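Local atomic coordinates of aldehyde dehydrogenase (Bartonella henselae, PDB entry 3I44), a protein that probably catalyses the NAD(P)+-dependent oxidation of aldehydes to carboxylic acids. Residues Asn222-Asn225 with Asn230-Ser233; Lys67-Ala72 with Ser233-His238; Gly32-Pro37 with Leu206-Leu211; Glu242-Thr247 with Lys254-Asn259. The protein carries 1 engineered substitution. All coordinates share one frame; numbering follows the deposited sequence.

Contact 1: residues Asn222-Asn225 with Asn230-Ser233; sequences NLIN and NVGS
Ile224 and Val231 meet through one methyl each: CD1 of Ile224 lies 3.6 Å from CG1 of Val231, and this apolar touch carries most of the contact. Both CB atoms are directed at the opposing segment, and the two branches cross obliquely. Ile224 holds CG1 between its backbone N and carbonyl carbon (chi1 60°), and with the chain straight beyond CG1 the delta methyl is carried forward to the helix, while CG2 turns back to pack on Ala68 of helix 62-79. On Val231, CG1 stands opposite the backbone N (chi1 171°) and takes the touch; CG2, the other branch, comes within a looser 4.3 Å of Asn225 O. All three residues are buried, but they cover only 96 Å² between them.

The contact belongs to the Rossmann-like domain of the aldehyde dehydrogenase fold, where strand 221-223 turns through a short loop into helix 228-237. In relatives this helix is one of the two that flank the adenine of the cofactor.

Polar groups are held elsewhere. Asn222 is gripped at both ends of its amide: ND2 bonds to Gly219 O and Met192 O, and OD1 bonds to Asn31 N. At the helix start, Asn230 N bonds to Asp227 OD1 and Ser233 OG to Gly228 O. Asn225 sends its CB away from the helix, and its side chain packs on Phe28, Pro196, Pro201 and Met205.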
# COMPACT_ATOMS: atom_id res chain seq x y z
N ASN A 222 -6.64 -21.08 9.39
CA ASN A 222 -7.65 -21.87 8.67
C ASN A 222 -7.22 -22.06 7.22
O ASN A 222 -6.66 -21.14 6.60
CB ASN A 222 -9.03 -21.18 8.73
CG ASN A 222 -9.43 -20.83 10.12
OD1 ASN A 222 -10.05 -21.63 10.82
ND2 ASN A 222 -9.04 -19.60 10.58
N LEU A 223 -7.46 -23.26 6.69
CA LEU A 223 -7.09 -23.60 5.33
C LEU A 223 -8.32 -24.11 4.58
O LEU A 223 -8.98 -25.06 5.04
CB LEU A 223 -5.93 -24.62 5.29
CG LEU A 223 -5.44 -25.05 3.87
CD1 LEU A 223 -4.01 -25.59 3.88
CD2 LEU A 223 -6.36 -26.12 3.26
N ILE A 224 -8.63 -23.45 3.47
CA ILE A 224 -9.63 -23.94 2.52
C ILE A 224 -8.97 -24.01 1.15
O ILE A 224 -8.18 -23.14 0.79
CB ILE A 224 -10.90 -23.05 2.45
CG1 ILE A 224 -10.55 -21.61 2.03
CG2 ILE A 224 -11.64 -23.09 3.78
CD1 ILE A 224 -11.73 -20.68 1.86
N ASN A 225 -9.24 -25.07 0.40
CA ASN A 225 -8.78 -25.17 -0.99
C ASN A 225 -9.81 -24.53 -1.90
O ASN A 225 -10.97 -24.32 -1.52
CB ASN A 225 -8.51 -26.62 -1.38
CG ASN A 225 -7.26 -27.18 -0.73
OD1 ASN A 225 -7.27 -28.26 -0.14
ND2 ASN A 225 -6.18 -26.42 -0.81
N ASN A 230 -13.16 -18.18 -8.08
CA ASN A 230 -14.21 -18.23 -7.08
C ASN A 230 -13.68 -17.86 -5.70
O ASN A 230 -13.88 -16.75 -5.27
CB ASN A 230 -14.91 -19.59 -7.08
CG ASN A 230 -16.15 -19.61 -6.17
OD1 ASN A 230 -16.78 -18.58 -5.92
ND2 ASN A 230 -16.49 -20.79 -5.68
N VAL A 231 -12.97 -18.76 -5.00
CA VAL A 231 -12.58 -18.50 -3.61
C VAL A 231 -11.57 -17.37 -3.45
O VAL A 231 -11.70 -16.56 -2.54
CB VAL A 231 -12.03 -19.77 -2.90
CG1 VAL A 231 -11.43 -19.42 -1.52
CG2 VAL A 231 -13.16 -20.82 -2.78
N GLY A 232 -10.56 -17.29 -4.32
CA GLY A 232 -9.54 -16.23 -4.23
C GLY A 232 -10.14 -14.84 -4.36
O GLY A 232 -9.87 -13.95 -3.54
N SER A 233 -10.97 -14.67 -5.38
CA SER A 233 -11.69 -13.41 -5.59
C SER A 233 -12.66 -13.10 -4.46
O SER A 233 -12.78 -11.95 -4.06
CB SER A 233 -12.47 -13.42 -6.91
OG SER A 233 -11.63 -13.89 -7.93

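Contact 2: residues Lys67-Ala72 with Ser233-His238; sequences KAINAA and SYLSAH
Ile69 lays its CD1 methyl squarely over the imidazole of His238, 3.3 Å above the ring plane and over its centre. This is a CH-pi contact, 13° off the ring normal, and it joins helix 62-79 to the C-terminal end of helix 228-237 in the Rossmann-like part of the aldehyde dehydrogenase fold. The methyl is almost equidistant from the ring atoms, 3.4 Å from His238 CD2 and 3.8 Å from His238 CE1. CG2 of the isoleucine reaches the same ring at CE1, 4.0 Å away.

The two side chains arrive from opposite directions. His238 carries CG opposite its backbone N (chi1 -160°), which carries the ring toward helix 62-79 to meet Ile69. On the same side of the ring as the methyl, Leu235 adds a second apolar touch, its CD2 lying 3.9 Å from Ile69 CD1, so one methyl serves both partners.

Rotation of the imidazole is fixed from two sides. ND1 accepts the backbone N-H of Asp240, which is consistent with a proton on NE2, where the ring bonds to Asp66 OD1. That same carboxylate oxygen is also bonded by Tyr234 OH, and CE2 of Tyr234 stands at the edge of the imidazole, in its plane.

Inside helix 228-237, Ser236 turns its hydroxyl back along the chain: OG donates to Ser233 O at 2.6 Å, with OG tilted 34° from the carbonyl plane.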
# COMPACT_ATOMS: atom_id res chain seq x y z
N LYS A 67 -17.38 -19.76 6.57
CA LYS A 67 -17.10 -20.56 7.76
C LYS A 67 -15.69 -20.28 8.29
O LYS A 67 -15.50 -19.99 9.47
CB LYS A 67 -17.17 -22.07 7.44
CG LYS A 67 -18.48 -22.82 7.70
CD LYS A 67 -18.28 -24.38 7.59
CE LYS A 67 -17.47 -24.99 8.77
NZ LYS A 67 -17.19 -26.49 8.62
N ALA A 68 -14.69 -20.45 7.42
CA ALA A 68 -13.29 -20.16 7.76
C ALA A 68 -13.12 -18.73 8.31
O ALA A 68 -12.54 -18.54 9.39
CB ALA A 68 -12.39 -20.40 6.53
N ILE A 69 -13.69 -17.74 7.63
CA ILE A 69 -13.54 -16.37 8.07
C ILE A 69 -14.24 -16.15 9.42
O ILE A 69 -13.72 -15.45 10.27
CB ILE A 69 -14.09 -15.37 7.01
CG1 ILE A 69 -13.23 -15.42 5.73
CG2 ILE A 69 -14.16 -13.94 7.58
CD1 ILE A 69 -13.90 -14.70 4.54
N ASN A 70 -15.42 -16.75 9.62
CA ASN A 70 -16.13 -16.62 10.90
C ASN A 70 -15.30 -17.19 12.04
O ASN A 70 -15.24 -16.60 13.12
CB ASN A 70 -17.49 -17.34 10.87
CG ASN A 70 -18.32 -17.06 12.11
OD1 ASN A 70 -18.87 -15.97 12.26
ND2 ASN A 70 -18.42 -18.03 13.00
N ALA A 71 -14.68 -18.34 11.80
CA ALA A 71 -13.80 -18.98 12.79
C ALA A 71 -12.62 -18.05 13.14
O ALA A 71 -12.25 -17.93 14.29
CB ALA A 71 -13.30 -20.27 12.26
N ALA A 72 -12.08 -17.38 12.13
CA ALA A 72 -10.94 -16.48 12.33
C ALA A 72 -11.32 -15.20 13.07
O ALA A 72 -10.58 -14.77 13.96
CB ALA A 72 -10.27 -16.14 10.98
N SER A 233 -10.97 -14.67 -5.38
CA SER A 233 -11.69 -13.41 -5.59
C SER A 233 -12.66 -13.10 -4.46
O SER A 233 -12.78 -11.95 -4.06
CB SER A 233 -12.47 -13.42 -6.91
OG SER A 233 -11.63 -13.89 -7.93
N TYR A 234 -13.35 -14.12 -3.96
CA TYR A 234 -14.29 -13.94 -2.87
C TYR A 234 -13.60 -13.47 -1.55
O TYR A 234 -14.09 -12.58 -0.85
CB TYR A 234 -15.06 -15.25 -2.64
CG TYR A 234 -16.15 -15.12 -1.60
CD1 TYR A 234 -17.30 -14.35 -1.86
CD2 TYR A 234 -16.02 -15.72 -0.36
CE1 TYR A 234 -18.32 -14.23 -0.89
CE2 TYR A 234 -17.01 -15.61 0.62
CZ TYR A 234 -18.16 -14.86 0.36
OH TYR A 234 -19.14 -14.76 1.33
N LEU A 235 -12.47 -14.08 -1.21
CA LEU A 235 -11.64 -13.57 -0.10
C LEU A 235 -11.21 -12.11 -0.32
O LEU A 235 -11.32 -11.26 0.57
CB LEU A 235 -10.38 -14.46 0.09
CG LEU A 235 -10.59 -15.91 0.54
CD1 LEU A 235 -9.25 -16.65 0.67
CD2 LEU A 235 -11.37 -16.02 1.85
N SER A 236 -10.73 -11.78 -1.51
CA SER A 236 -10.23 -10.43 -1.76
C SER A 236 -11.33 -9.37 -1.66
O SER A 236 -11.05 -8.21 -1.40
CB SER A 236 -9.53 -10.35 -3.10
OG SER A 236 -10.43 -10.74 -4.10
N ALA A 237 -12.58 -9.77 -1.82
CA ALA A 237 -13.71 -8.84 -1.72
C ALA A 237 -14.47 -8.94 -0.39
O ALA A 237 -15.39 -8.17 -0.16
CB ALA A 237 -14.68 -9.02 -2.95
N HIS A 238 -14.08 -9.85 0.50
CA HIS A 238 -14.88 -10.11 1.68
C HIS A 238 -14.77 -8.96 2.71
O HIS A 238 -13.67 -8.49 3.01
CB HIS A 238 -14.49 -11.44 2.32
CG HIS A 238 -15.54 -12.00 3.22
ND1 HIS A 238 -15.77 -11.51 4.48
CD2 HIS A 238 -16.42 -13.01 3.03
CE1 HIS A 238 -16.76 -12.19 5.04
NE2 HIS A 238 -17.16 -13.11 4.18

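Contact 3: residues Gly32-Pro37 with Leu206-Leu211; sequences GLWDDP and LFAEIL
Trp34 reaches helix 202-213 with the benzo end of its indole. CZ2 lies 3.7 Å from Ala208 CB, and the neighbouring CH2 of the tryptophan is 3.8 Å from the same methyl. CZ2 also meets Glu209 CG at 4.0 Å, so the ring corner sits against one methyl and one methylene on successive residues of the helix. Both groups approach the indole obliquely.

Glu209 crosses the indole at about a right angle, and its carboxylate plane stands 87° from the ring plane. CG lies opposite the carbonyl carbon (chi1 -67°) and the chain runs straight on beyond it, which carries the carboxylate past the ring. There OE1 forms a salt bridge with Arg101, while the pairing of OE2 with Lys25 is long and weak.

Further out, Trp34 belongs to strand 33-35, an outermost strand of the four-stranded mixed sheet, and its ring also meets that of Tyr29 with the planes at about 55°. Ala208 packs on Phe221 as well, linking the contact to strand 221-223. The helix is buried on other faces: Phe207 faces helix 174-188, and Ile210 rests on helices 84-100 and 102-113. Within the helix, Leu211 CD1 lies 3.4 Å above the Phe207 ring plane, offset toward its rim.

What touches across the contact is wholly carbon. The small sheet therefore leans on the helix by dispersion and burial of the partly exposed indole, with the charge of Glu209 answered by Arg101 and not by the tryptophan.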
# COMPACT_ATOMS: atom_id res chain seq x y z
N GLY A 32 -9.73 -25.47 14.09
CA GLY A 32 -9.04 -26.53 14.80
C GLY A 32 -9.37 -27.96 14.38
O GLY A 32 -8.87 -28.87 14.99
N LEU A 33 -10.17 -28.13 13.33
CA LEU A 33 -10.64 -29.45 12.90
C LEU A 33 -10.61 -29.61 11.38
O LEU A 33 -10.90 -28.64 10.65
CB LEU A 33 -12.10 -29.68 13.34
CG LEU A 33 -12.39 -29.76 14.85
CD1 LEU A 33 -13.90 -29.88 15.08
CD2 LEU A 33 -11.67 -30.95 15.49
N TRP A 34 -10.31 -30.82 10.93
CA TRP A 34 -10.45 -31.17 9.51
C TRP A 34 -11.91 -31.52 9.26
O TRP A 34 -12.41 -32.46 9.87
CB TRP A 34 -9.53 -32.34 9.14
CG TRP A 34 -8.11 -31.95 9.12
CD1 TRP A 34 -7.18 -32.16 10.09
CD2 TRP A 34 -7.44 -31.26 8.06
NE1 TRP A 34 -5.97 -31.63 9.71
CE2 TRP A 34 -6.10 -31.08 8.46
CE3 TRP A 34 -7.84 -30.79 6.81
CZ2 TRP A 34 -5.17 -30.43 7.66
CZ3 TRP A 34 -6.91 -30.15 6.02
CH2 TRP A 34 -5.59 -29.98 6.45
N ASP A 35 -12.59 -30.78 8.38
CA ASP A 35 -14.01 -31.02 8.11
C ASP A 35 -14.28 -31.05 6.60
O ASP A 35 -13.49 -30.50 5.80
CB ASP A 35 -14.87 -29.93 8.78
CG ASP A 35 -16.36 -30.32 8.89
OD1 ASP A 35 -16.72 -31.54 8.82
OD2 ASP A 35 -17.16 -29.38 9.04
N ASP A 36 -15.39 -31.71 6.22
CA ASP A 36 -15.84 -31.81 4.83
C ASP A 36 -16.22 -30.45 4.29
O ASP A 36 -16.66 -29.61 5.03
CB ASP A 36 -17.09 -32.72 4.74
CG ASP A 36 -16.83 -34.16 5.24
OD1 ASP A 36 -15.68 -34.65 5.19
OD2 ASP A 36 -17.81 -34.81 5.67
N PRO A 37 -16.07 -30.22 2.98
CA PRO A 37 -16.64 -29.00 2.39
C PRO A 37 -18.18 -29.00 2.43
O PRO A 37 -18.77 -30.05 2.60
CB PRO A 37 -16.19 -29.09 0.94
CG PRO A 37 -16.12 -30.56 0.68
CD PRO A 37 -15.67 -31.20 1.95
N LEU A 206 -0.22 -30.26 4.71
CA LEU A 206 0.74 -30.78 5.72
C LEU A 206 1.18 -29.66 6.69
O LEU A 206 1.30 -29.88 7.89
CB LEU A 206 1.95 -31.45 5.03
CG LEU A 206 3.12 -31.95 5.90
CD1 LEU A 206 2.64 -32.92 7.04
CD2 LEU A 206 4.23 -32.62 4.98
N PHE A 207 1.40 -28.46 6.18
CA PHE A 207 1.72 -27.31 7.03
C PHE A 207 0.59 -27.08 8.02
O PHE A 207 0.84 -26.82 9.21
CB PHE A 207 1.99 -26.06 6.20
CG PHE A 207 2.48 -24.90 7.00
CD1 PHE A 207 3.81 -24.82 7.39
CD2 PHE A 207 1.62 -23.89 7.37
CE1 PHE A 207 4.28 -23.74 8.15
CE2 PHE A 207 2.08 -22.80 8.12
CZ PHE A 207 3.41 -22.73 8.49
N ALA A 208 -0.64 -27.23 7.55
CA ALA A 208 -1.81 -27.18 8.43
C ALA A 208 -1.69 -28.20 9.55
O ALA A 208 -1.97 -27.88 10.69
CB ALA A 208 -3.12 -27.39 7.65
N GLU A 209 -1.33 -29.44 9.21
CA GLU A 209 -1.13 -30.47 10.24
C GLU A 209 -0.01 -30.11 11.21
O GLU A 209 -0.08 -30.47 12.37
CB GLU A 209 -0.77 -31.82 9.62
CG GLU A 209 -1.88 -32.47 8.81
CD GLU A 209 -1.42 -33.81 8.21
OE1 GLU A 209 -0.74 -34.58 8.89
OE2 GLU A 209 -1.69 -34.08 7.05
N ILE A 210 1.05 -29.49 10.71
CA ILE A 210 2.12 -29.00 11.58
C ILE A 210 1.56 -28.03 12.63
O ILE A 210 1.82 -28.20 13.83
CB ILE A 210 3.27 -28.43 10.78
CG1 ILE A 210 3.97 -29.59 10.06
CG2 ILE A 210 4.33 -27.70 11.67
CD1 ILE A 210 4.87 -29.19 8.87
N LEU A 211 0.72 -27.09 12.19
CA LEU A 211 0.18 -26.04 13.06
C LEU A 211 -0.80 -26.64 14.07
O LEU A 211 -0.86 -26.25 15.22
CB LEU A 211 -0.50 -24.92 12.25
CG LEU A 211 0.41 -23.71 11.98
CD1 LEU A 211 1.68 -24.13 11.24
CD2 LEU A 211 -0.36 -22.64 11.21

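Contact 4: residues Glu242-Thr247 with Lys254-Asn259; sequences EMISFT and KDISKN. Engineered in segment 242-247: Glu242 (natural residue Gly).
A beta-alpha-beta unit of the Rossmann-like sheet, strand 243-247, helix 250-261 and strand 266-270, is closed here where its helix packs back on its first strand. Ile256 of the helix does the packing with both branches. Its CG1 lies over one face of the Phe246 ring, a CH-pi contact 3.8 Å above the plane and offset toward the rim, nearest to Phe246 CD1. The other branch, CG2, meets Ile244 CG2 at 3.9 Å, with the two isoleucines crossing at about a right angle. Phe246 places CG opposite its backbone N (chi1 172°), which turns a face of the ring to Ile256 CG1.

Ser245, between the two strand residues, points its CB away from the helix, and its OG bonds to Lys181 NZ, as does Thr247 OG1. The engineered Glu242 forms salt bridges through OE2 with Arg451 and Arg476 of the second subunit, and Lys254, Ser257 and Lys258 of the helix also pack against that subunit.

Between strand 243-247 and helix 250-261 only hydrocarbon meets hydrocarbon or ring, so helix and strand are held by shape and burial, while the polar bonding of Ser245 and Thr247 is made elsewhere.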
# COMPACT_ATOMS: atom_id res chain seq x y z
N GLU A 242 -9.29 -7.64 6.57
CA GLU A 242 -8.76 -6.30 6.49
C GLU A 242 -7.51 -6.20 5.58
O GLU A 242 -7.05 -5.11 5.22
CB GLU A 242 -8.60 -5.73 7.90
CG GLU A 242 -9.64 -4.52 8.14
CD GLU A 242 -8.91 -3.24 7.88
OE1 GLU A 242 -8.95 -2.67 6.74
OE2 GLU A 242 -8.16 -2.89 8.84
N MET A 243 -7.02 -7.35 5.14
CA MET A 243 -5.83 -7.40 4.30
C MET A 243 -5.79 -8.66 3.49
O MET A 243 -6.23 -9.70 3.95
CB MET A 243 -4.58 -7.36 5.18
CG MET A 243 -3.30 -7.74 4.48
SD MET A 243 -1.99 -7.48 5.58
CE MET A 243 -0.55 -8.00 4.57
N ILE A 244 -5.23 -8.55 2.29
CA ILE A 244 -4.94 -9.70 1.46
C ILE A 244 -3.46 -9.70 1.11
O ILE A 244 -2.97 -8.69 0.57
CB ILE A 244 -5.69 -9.68 0.12
CG1 ILE A 244 -7.17 -9.86 0.37
CG2 ILE A 244 -5.22 -10.86 -0.77
CD1 ILE A 244 -7.52 -11.22 0.88
N SER A 245 -2.79 -10.82 1.42
CA SER A 245 -1.42 -11.07 0.99
C SER A 245 -1.44 -12.09 -0.13
O SER A 245 -1.82 -13.23 0.08
CB SER A 245 -0.54 -11.55 2.14
OG SER A 245 0.79 -11.63 1.67
N PHE A 246 -0.99 -11.69 -1.32
CA PHE A 246 -1.08 -12.53 -2.49
C PHE A 246 0.26 -12.67 -3.21
O PHE A 246 0.94 -11.71 -3.45
CB PHE A 246 -2.15 -11.97 -3.46
CG PHE A 246 -2.18 -12.66 -4.81
CD1 PHE A 246 -3.02 -13.74 -5.02
CD2 PHE A 246 -1.39 -12.23 -5.84
CE1 PHE A 246 -3.05 -14.37 -6.26
CE2 PHE A 246 -1.41 -12.84 -7.07
CZ PHE A 246 -2.23 -13.93 -7.27
N THR A 247 0.62 -13.90 -3.52
CA THR A 247 1.78 -14.21 -4.35
C THR A 247 1.27 -15.00 -5.56
O THR A 247 0.55 -15.98 -5.40
CB THR A 247 2.79 -15.06 -3.57
OG1 THR A 247 3.24 -14.30 -2.43
CG2 THR A 247 3.98 -15.45 -4.44
N LYS A 254 -3.67 -7.89 -10.31
CA LYS A 254 -4.53 -6.76 -10.72
C LYS A 254 -5.94 -7.03 -10.32
O LYS A 254 -6.62 -6.12 -9.85
CB LYS A 254 -4.47 -6.52 -12.23
CG LYS A 254 -3.12 -6.03 -12.75
CD LYS A 254 -2.94 -6.34 -14.26
CE LYS A 254 -2.07 -5.33 -14.96
NZ LYS A 254 -1.28 -5.85 -16.11
N ASP A 255 -6.42 -8.27 -10.49
CA ASP A 255 -7.81 -8.57 -10.13
C ASP A 255 -8.01 -8.62 -8.61
O ASP A 255 -9.07 -8.22 -8.12
CB ASP A 255 -8.28 -9.87 -10.77
CG ASP A 255 -8.52 -9.72 -12.26
OD1 ASP A 255 -8.71 -8.57 -12.72
OD2 ASP A 255 -8.48 -10.74 -12.98
N ILE A 256 -7.01 -9.10 -7.88
CA ILE A 256 -7.06 -9.06 -6.42
C ILE A 256 -7.20 -7.63 -5.97
O ILE A 256 -8.02 -7.32 -5.12
CB ILE A 256 -5.77 -9.67 -5.78
CG1 ILE A 256 -5.69 -11.19 -5.98
CG2 ILE A 256 -5.71 -9.34 -4.29
CD1 ILE A 256 -6.80 -12.00 -5.38
N SER A 257 -6.37 -6.75 -6.54
CA SER A 257 -6.39 -5.34 -6.19
C SER A 257 -7.73 -4.71 -6.50
O SER A 257 -8.23 -3.93 -5.69
CB SER A 257 -5.29 -4.53 -6.90
OG SER A 257 -4.02 -4.87 -6.41
N LYS A 258 -8.30 -5.04 -7.66
CA LYS A 258 -9.61 -4.50 -8.07
C LYS A 258 -10.70 -4.94 -7.09
O LYS A 258 -11.47 -4.11 -6.59
CB LYS A 258 -9.97 -4.91 -9.52
N ASN A 259 -10.71 -6.22 -6.73
CA ASN A 259 -11.74 -6.76 -5.83
C ASN A 259 -11.63 -6.19 -4.42
O ASN A 259 -12.65 -5.98 -3.75
CB ASN A 259 -11.69 -8.30 -5.79
CG ASN A 259 -12.11 -8.93 -7.13
OD1 ASN A 259 -12.94 -8.38 -7.83
ND2 ASN A 259 -11.53 -10.07 -7.47

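Contacts 1 and 2 share Ser233 and helix 228-237, with centres 8 Å apart; Asn222 of the first packs on Ala71 and Ala72 of the second. Contact 4 lies about 13 Å from the centre of each, its helix 250-261 meeting helix 228-237 through Asn259 and Ser236. Contacts 1 and 4 reach the same mixed sheet. Contact 3 is farthest from contact 4, about 24 Å between centres, and tied to contact 2 by the Lys67-Asp35 salt bridge. Along the chain, contacts 2 and 3 alternate (32-37, 67-72, 206-211, 233-238), contact 1 opens after contact 3, and contact 4 comes last. Contacts 2 and 3 bring residues 67-72 and 32-37 against helices of the probable cofactor-binding domain; contacts 1 and 4 are local pairings within it.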